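Local coordinates for heme-binding protein A / AI-2 binding protein A (Helicobacter pylori SS1, PDB 6OFQ) that probably binds peptides such as STSA in the periplasm and delivers them to an ABC transporter, at residues A[316-321]-A[388-393]; A[358-363]-A[396-401]. All blocks are in the same frame, centred on the assembly; numbering follows the deposited sequence.

Interaction 1: residues A[316-321]-A[388-393]; sequences HAINVD and AVFIQA
Ile318 and Ile391 meet through methyl groups: CD1 of Ile391 lies 3.9 Å from CD1 of Ile318 and 4.0 Å from Ile318 CG2, so one methyl rests against both branches of its partner. Their side chains meet at a slant. In Ile318, CG2 is anti to the backbone N while CG1 lies beside it (chi1 -67°), a spread that presents both branches to the helix 386-396. Ile318 CG2 also reaches CE1 of Phe390, 4.3 Å away, coming in at the edge of the ring and close to its plane. The same ring has a second neighbour in the backbone of Asn319, whose O lies 3.7 Å from Phe390 CZ and approaches obliquely. Phe390 gets this far because its CG is anti to its own backbone N (chi1 -172°), which swings the ring from the flank of its helix over to the link between helices 308-317 and 320-328.

Further out, both partners have further neighbours. Asn319 is the N-cap of helix 320-328: its OD1 accepts a hydrogen bond from Asp322 N, at the start of that helix and beside the ring. Tyr323, on the same helix, meets Phe390 in a T-shaped pair. Ile318 packs onward against Ser394 and Leu395, a turn farther along helix 386-396, where the hydroxyl of Ser394 hydrogen-bonds back to Phe390 O.

What joins the two segments is therefore mainly apolar packing, with one backbone carbonyl against the ring. The isoleucines are buried and the ring is partly exposed, while OD1 of Asn319 caps its own helix through Asp322 N, which implies that the polar bonding here serves the helix start and the contact itself rests on side-chain packing.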
ATOM      1  N   HIS A 316      12.999   9.048  22.366  1.00  8.12           N
ATOM      2  CA  HIS A 316      13.114   8.617  23.756  1.00  7.75           C
ATOM      3  C   HIS A 316      11.954   9.096  24.611  1.00  8.39           C
ATOM      4  O   HIS A 316      11.852   8.701  25.777  1.00  8.37           O
ATOM      5  CB  HIS A 316      14.432   9.110  24.374  1.00  8.01           C
ATOM      6  CG  HIS A 316      15.674   8.439  23.877  1.00  8.37           C
ATOM      7  ND1 HIS A 316      15.956   7.120  24.109  1.00  9.43           N
ATOM      8  CD2 HIS A 316      16.651   8.891  23.059  1.00  9.47           C
ATOM      9  CE1 HIS A 316      17.085   6.787  23.501  1.00 11.06           C
ATOM     10  NE2 HIS A 316      17.518   7.846  22.837  1.00  9.85           N
ATOM     11  N   ALA A 317      11.121  10.003  24.116  1.00  8.98           N
ATOM     12  CA  ALA A 317      10.032  10.611  24.892  1.00  9.30           C
ATOM     13  C   ALA A 317       8.678   9.955  24.671  1.00  8.99           C
ATOM     14  O   ALA A 317       7.740  10.218  25.415  1.00  9.88           O
ATOM     15  CB  ALA A 317       9.903  12.096  24.630  1.00  9.61           C
ATOM     16  N   ILE A 318       8.595   8.995  23.762  1.00  8.06           N
ATOM     17  CA  ILE A 318       7.328   8.308  23.481  1.00  8.99           C
ATOM     18  C   ILE A 318       7.417   6.871  23.927  1.00  9.01           C
ATOM     19  O   ILE A 318       8.270   6.095  23.490  1.00  8.91           O
ATOM     20  CB  ILE A 318       6.996   8.361  21.979  1.00  8.80           C
ATOM     21  CG1 ILE A 318       6.717   9.801  21.578  1.00  7.50           C
ATOM     22  CG2 ILE A 318       5.797   7.492  21.595  1.00  8.28           C
ATOM     23  CD1 ILE A 318       6.878  10.127  20.123  1.00  7.61           C
ATOM     24  N   ASN A 319       6.612   6.533  24.942  1.00  8.18           N
ATOM     25  CA  ASN A 319       6.625   5.174  25.444  1.00  9.33           C
ATOM     26  C   ASN A 319       5.841   4.190  24.609  1.00  9.15           C
ATOM     27  O   ASN A 319       4.613   4.159  24.624  1.00  8.37           O
ATOM     28  CB  ASN A 319       6.137   5.172  26.898  1.00  9.43           C
ATOM     29  CG  ASN A 319       6.120   3.792  27.503  1.00 11.02           C
ATOM     30  OD1 ASN A 319       6.258   2.758  26.869  1.00 11.51           O
ATOM     31  ND2 ASN A 319       6.024   3.785  28.849  1.00 14.66           N
ATOM     32  N   VAL A 320       6.521   3.532  23.685  1.00  9.46           N
ATOM     33  CA  VAL A 320       5.827   2.718  22.683  1.00 10.16           C
ATOM     34  C   VAL A 320       5.123   1.520  23.305  1.00  9.91           C
ATOM     35  O   VAL A 320       4.050   1.132  22.834  1.00  9.67           O
ATOM     36  CB  VAL A 320       6.762   2.317  21.494  1.00 11.21           C
ATOM     37  CG1 VAL A 320       6.082   1.282  20.611  1.00 12.54           C
ATOM     38  CG2 VAL A 320       7.156   3.557  20.717  1.00 13.92           C
ATOM     39  N   ASP A 321       5.684   0.914  24.354  1.00  9.65           N
ATOM     40  CA  ASP A 321       4.957  -0.177  25.021  1.00 10.74           C
ATOM     41  C   ASP A 321       3.563   0.309  25.512  1.00 10.46           C
ATOM     42  O   ASP A 321       2.524  -0.336  25.352  1.00 11.94           O
ATOM     43  CB  ASP A 321       5.722  -0.792  26.184  1.00 12.26           C
ATOM     44  CG  ASP A 321       6.951  -1.557  25.761  1.00 15.97           C
ATOM     45  OD1 ASP A 321       7.017  -2.142  24.665  1.00 16.66           O
ATOM     46  OD2 ASP A 321       7.860  -1.690  26.601  1.00 24.15           O
ATOM     47  N   ALA A 388      -3.007  10.800  18.302  1.00  7.64           N
ATOM     48  CA  ALA A 388      -2.453  12.138  18.267  1.00  7.93           C
ATOM     49  C   ALA A 388      -2.424  12.719  19.674  1.00  8.13           C
ATOM     50  O   ALA A 388      -1.481  13.400  20.000  1.00  8.58           O
ATOM     51  CB  ALA A 388      -3.145  13.034  17.279  1.00  8.44           C
ATOM     52  N   VAL A 389      -3.470  12.474  20.449  1.00  9.03           N
ATOM     53  CA  VAL A 389      -3.496  12.976  21.833  1.00  8.86           C
ATOM     54  C   VAL A 389      -2.372  12.389  22.683  1.00  8.24           C
ATOM     55  O   VAL A 389      -1.716  13.091  23.435  1.00  8.44           O
ATOM     56  CB  VAL A 389      -4.885  12.694  22.419  1.00  9.98           C
ATOM     57  CG1 VAL A 389      -4.916  12.861  23.940  1.00  9.96           C
ATOM     58  CG2 VAL A 389      -5.928  13.559  21.763  1.00 10.51           C
ATOM     59  N   PHE A 390      -2.073  11.117  22.473  1.00  7.91           N
ATOM     60  CA  PHE A 390      -0.957  10.427  23.129  1.00  7.55           C
ATOM     61  C   PHE A 390       0.359  11.082  22.769  1.00  8.57           C
ATOM     62  O   PHE A 390       1.181  11.315  23.659  1.00  8.64           O
ATOM     63  CB  PHE A 390      -0.999   8.927  22.777  1.00  8.72           C
ATOM     64  CG  PHE A 390      -0.016   8.057  23.530  1.00  9.09           C
ATOM     65  CD1 PHE A 390       1.346   8.118  23.263  1.00  9.80           C
ATOM     66  CD2 PHE A 390      -0.437   7.235  24.570  1.00 10.08           C
ATOM     67  CE1 PHE A 390       2.253   7.351  23.975  1.00  9.97           C
ATOM     68  CE2 PHE A 390       0.460   6.423  25.263  1.00 10.47           C
ATOM     69  CZ  PHE A 390       1.809   6.494  24.971  1.00 11.03           C
ATOM     70  N   ILE A 391       0.598  11.329  21.483  1.00  7.69           N
ATOM     71  CA  ILE A 391       1.870  11.898  21.064  1.00  7.81           C
ATOM     72  C   ILE A 391       1.971  13.315  21.663  1.00  7.30           C
ATOM     73  O   ILE A 391       3.033  13.762  22.133  1.00  7.78           O
ATOM     74  CB  ILE A 391       2.072  11.901  19.535  1.00  8.70           C
ATOM     75  CG1 ILE A 391       2.033  10.478  18.957  1.00  9.91           C
ATOM     76  CG2 ILE A 391       3.335  12.615  19.131  1.00  8.37           C
ATOM     77  CD1 ILE A 391       3.041   9.495  19.481  1.00 10.82           C
ATOM     78  N   GLN A 392       0.895  14.088  21.591  1.00  6.83           N
ATOM     79  CA  GLN A 392       0.867  15.437  22.146  1.00  6.94           C
ATOM     80  C   GLN A 392       1.213  15.375  23.629  1.00  6.91           C
ATOM     81  O   GLN A 392       1.997  16.196  24.106  1.00  7.84           O
ATOM     82  CB  GLN A 392      -0.547  16.013  21.956  1.00  6.32           C
ATOM     83  CG  GLN A 392      -0.743  17.419  22.504  1.00  7.33           C
ATOM     84  CD  GLN A 392      -2.204  17.792  22.345  1.00  7.26           C
ATOM     85  OE1 GLN A 392      -3.125  17.211  22.945  1.00  8.13           O
ATOM     86  NE2 GLN A 392      -2.392  18.792  21.514  1.00  8.85           N
ATOM     87  N   ALA A 393       0.681  14.401  24.348  1.00  8.08           N
ATOM     88  CA  ALA A 393       0.892  14.358  25.808  1.00  7.92           C
ATOM     89  C   ALA A 393       2.317  13.925  26.111  1.00  9.23           C
ATOM     90  O   ALA A 393       2.964  14.474  27.002  1.00  9.40           O
ATOM     91  CB  ALA A 393       0.009  13.336  26.482  1.00  8.09           C
TER

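Interaction 2: residues A[358-363]-A[396-401]; sequences KKAKEL and AKIGID
Ile398, which packs on Ala360 and Lys361, lies within the type I turn closed by the 3.0 Å hydrogen bond from Gly399 N to Ala396 O. Its CG2 does the touching: 3.9 Å from Ala360 CB, and equally far from Lys361 CG, so the methyl settles over the two neighbouring side chains on one flank of helix 357-366. The torsion explains this. CG1 stands between the backbone N and the carbonyl carbon (chi1 71°), which puts CG2 anti to the carbonyl carbon, facing the helix.

Lys361 runs on as an extended chain past the turn, lying along the outer side of the contact with its CE 3.2 Å from Lys397 O; the ammonium NZ is farther from that oxygen, at 4.0 Å. The Lys397 side chain itself leads away. Leu357 and Leu364, from the same helix as Lys361, also pack on Ile398.

Gly399, at a positive phi of 85°, is the C-prime residue of a Schellman motif; with Ile400 N bonded to Leu395 O, it ends helix 386-396 and turns the chain into strand 400-407.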
ATOM      1  N   LYS A 358      14.405  11.583  31.069  1.00 12.48           N
ATOM      2  CA  LYS A 358      15.609  12.362  31.430  1.00 14.13           C
ATOM      3  C   LYS A 358      16.545  12.473  30.229  1.00 10.22           C
ATOM      4  O   LYS A 358      16.964  13.585  29.912  1.00 11.20           O
ATOM      5  CB  LYS A 358      16.399  11.820  32.622  1.00 18.00           C
ATOM      6  CG  LYS A 358      15.656  12.236  33.880  1.00 29.98           C
ATOM      7  CD  LYS A 358      16.227  11.634  35.158  1.00 39.74           C
ATOM      8  CE  LYS A 358      15.337  11.975  36.349  1.00 46.43           C
ATOM      9  NZ  LYS A 358      15.731  11.137  37.516  1.00 51.89           N
ATOM     10  N   LYS A 359      16.751  11.353  29.548  1.00  9.55           N
ATOM     11  CA  LYS A 359      17.612  11.419  28.347  1.00 10.20           C
ATOM     12  C   LYS A 359      16.998  12.324  27.279  1.00  9.76           C
ATOM     13  O   LYS A 359      17.688  13.077  26.599  1.00  9.52           O
ATOM     14  CB  LYS A 359      17.819  10.003  27.833  1.00 12.12           C
ATOM     15  CG  LYS A 359      18.800   9.913  26.688  1.00 14.58           C
ATOM     16  CD  LYS A 359      19.012   8.443  26.368  1.00 20.38           C
ATOM     17  CE  LYS A 359      19.911   8.336  25.152  1.00 30.02           C
ATOM     18  NZ  LYS A 359      21.354   8.190  25.470  1.00 33.41           N
ATOM     19  N   ALA A 360      15.684  12.271  27.087  1.00  8.47           N
ATOM     20  CA  ALA A 360      15.050  13.079  26.076  1.00  8.30           C
ATOM     21  C   ALA A 360      15.238  14.552  26.346  1.00  8.11           C
ATOM     22  O   ALA A 360      15.528  15.349  25.458  1.00  7.82           O
ATOM     23  CB  ALA A 360      13.564  12.770  25.929  1.00  7.74           C
ATOM     24  N   LYS A 361      14.980  14.901  27.595  1.00  8.12           N
ATOM     25  CA  LYS A 361      15.171  16.292  27.943  1.00  9.42           C
ATOM     26  C   LYS A 361      16.617  16.766  27.755  1.00  9.60           C
ATOM     27  O   LYS A 361      16.794  17.890  27.313  1.00 10.80           O
ATOM     28  CB  LYS A 361      14.738  16.505  29.409  1.00 10.49           C
ATOM     29  CG  LYS A 361      13.263  16.414  29.720  1.00 13.53           C
ATOM     30  CD  LYS A 361      12.973  16.300  31.223  1.00 15.79           C
ATOM     31  CE  LYS A 361      11.474  16.495  31.420  1.00 18.90           C
ATOM     32  NZ  LYS A 361      11.193  16.266  32.869  1.00 21.96           N
ATOM     33  N   GLU A 362      17.561  15.937  28.151  1.00  9.56           N
ATOM     34  CA  GLU A 362      18.993  16.200  27.983  1.00 10.58           C
ATOM     35  C   GLU A 362      19.332  16.433  26.502  1.00 10.55           C
ATOM     36  O   GLU A 362      19.998  17.388  26.135  1.00 11.21           O
ATOM     37  CB  GLU A 362      19.833  15.077  28.562  1.00 13.04           C
ATOM     38  CG  GLU A 362      21.338  15.304  28.454  1.00 14.77           C
ATOM     39  CD  GLU A 362      21.818  16.631  29.027  1.00 17.16           C
ATOM     40  OE1 GLU A 362      21.251  17.171  30.017  1.00 19.80           O
ATOM     41  OE2 GLU A 362      22.814  17.123  28.462  1.00 22.20           O
ATOM     42  N   LEU A 363      18.840  15.548  25.643  1.00  8.65           N
ATOM     43  CA  LEU A 363      19.065  15.724  24.205  1.00  8.41           C
ATOM     44  C   LEU A 363      18.582  17.043  23.667  1.00  8.57           C
ATOM     45  O   LEU A 363      19.221  17.670  22.824  1.00  7.65           O
ATOM     46  CB  LEU A 363      18.489  14.513  23.455  1.00  8.60           C
ATOM     47  CG  LEU A 363      19.320  13.257  23.613  1.00 10.03           C
ATOM     48  CD1 LEU A 363      18.499  12.049  23.227  1.00  9.81           C
ATOM     49  CD2 LEU A 363      20.535  13.270  22.674  1.00 12.59           C
ATOM     50  N   ALA A 396       4.670  16.905  25.283  1.00  9.44           N
ATOM     51  CA  ALA A 396       4.591  18.019  26.221  1.00 10.86           C
ATOM     52  C   ALA A 396       5.451  17.765  27.456  1.00 10.06           C
ATOM     53  O   ALA A 396       5.895  18.811  27.970  1.00 11.16           O
ATOM     54  CB  ALA A 396       3.155  18.170  26.679  1.00 10.77           C
ATOM     55  N   LYS A 397       5.745  16.529  27.808  1.00  9.86           N
ATOM     56  CA  LYS A 397       6.617  16.218  28.931  1.00 12.10           C
ATOM     57  C   LYS A 397       8.037  16.710  28.749  1.00 14.60           C
ATOM     58  O   LYS A 397       8.753  16.840  29.728  1.00 15.38           O
ATOM     59  CB  LYS A 397       6.577  14.753  29.304  1.00 12.75           C
ATOM     60  CG  LYS A 397       5.203  14.350  29.752  1.00 14.62           C
ATOM     61  CD  LYS A 397       5.051  12.877  30.086  1.00 20.47           C
ATOM     62  CE  LYS A 397       3.654  12.719  30.683  1.00 27.46           C
ATOM     63  NZ  LYS A 397       3.415  11.254  30.727  1.00 33.14           N
ATOM     64  N   ILE A 398       8.464  16.927  27.507  1.00 11.36           N
ATOM     65  CA  ILE A 398       9.782  17.486  27.253  1.00 14.19           C
ATOM     66  C   ILE A 398       9.717  18.907  26.697  1.00 13.53           C
ATOM     67  O   ILE A 398      10.656  19.447  26.122  1.00 14.19           O
ATOM     68  CB  ILE A 398      10.597  16.487  26.377  1.00 12.37           C
ATOM     69  CG1 ILE A 398      10.076  16.407  24.922  1.00 12.52           C
ATOM     70  CG2 ILE A 398      10.721  15.157  27.071  1.00 12.42           C
ATOM     71  CD1 ILE A 398      11.085  15.719  24.000  1.00 11.85           C
ATOM     72  N   GLY A 399       8.553  19.554  26.812  1.00 12.68           N
ATOM     73  CA  GLY A 399       8.375  20.956  26.421  1.00 12.20           C
ATOM     74  C   GLY A 399       8.056  21.210  24.955  1.00 10.42           C
ATOM     75  O   GLY A 399       8.115  22.327  24.470  1.00 12.68           O
ATOM     76  N   ILE A 400       7.655  20.161  24.237  1.00 10.27           N
ATOM     77  CA  ILE A 400       7.278  20.322  22.832  1.00 10.04           C
ATOM     78  C   ILE A 400       5.725  20.445  22.855  1.00  9.76           C
ATOM     79  O   ILE A 400       5.074  19.445  23.183  1.00 10.13           O
ATOM     80  CB  ILE A 400       7.781  19.168  21.929  1.00 10.46           C
ATOM     81  CG1 ILE A 400       9.313  19.208  21.835  1.00 10.93           C
ATOM     82  CG2 ILE A 400       7.167  19.296  20.545  1.00 10.82           C
ATOM     83  CD1 ILE A 400       9.869  17.899  21.300  1.00 11.10           C
ATOM     84  N   ASP A 401       5.249  21.582  22.392  1.00  8.80           N
ATOM     85  CA  ASP A 401       3.797  21.889  22.327  1.00 10.13           C
ATOM     86  C   ASP A 401       3.307  21.532  20.931  1.00  8.85           C
ATOM     87  O   ASP A 401       3.589  22.175  19.929  1.00  9.85           O
ATOM     88  CB  ASP A 401       3.584  23.400  22.598  1.00 11.77           C
ATOM     89  CG  ASP A 401       2.113  23.834  22.637  1.00 16.15           C
ATOM     90  OD1 ASP A 401       1.212  22.996  22.678  1.00 17.46           O
ATOM     91  OD2 ASP A 401       1.854  25.053  22.562  1.00 23.28           O
TER

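The centres of interactions 1 and 2 are about 11 Å apart, and the two touch. Ala317 is the shared residue: its CB packs on Ala360 and on Ile398, while His316 beside it lies against Lys359 and Leu363. Along the chain the segments alternate, 316-321, 358-363, 388-393, 396-401; each of the first two meets one of the last two, which follow each other closely. Strand 373-380, helix 386-396 and the parallel strand 400-407 form a beta-alpha-beta crossover in the large mixed sheet. Helices 308-317 and 357-366 pack on each other and on this unit, while 320-328 reaches helix 386-396 through Tyr323, probably all within one lobe of the binding protein.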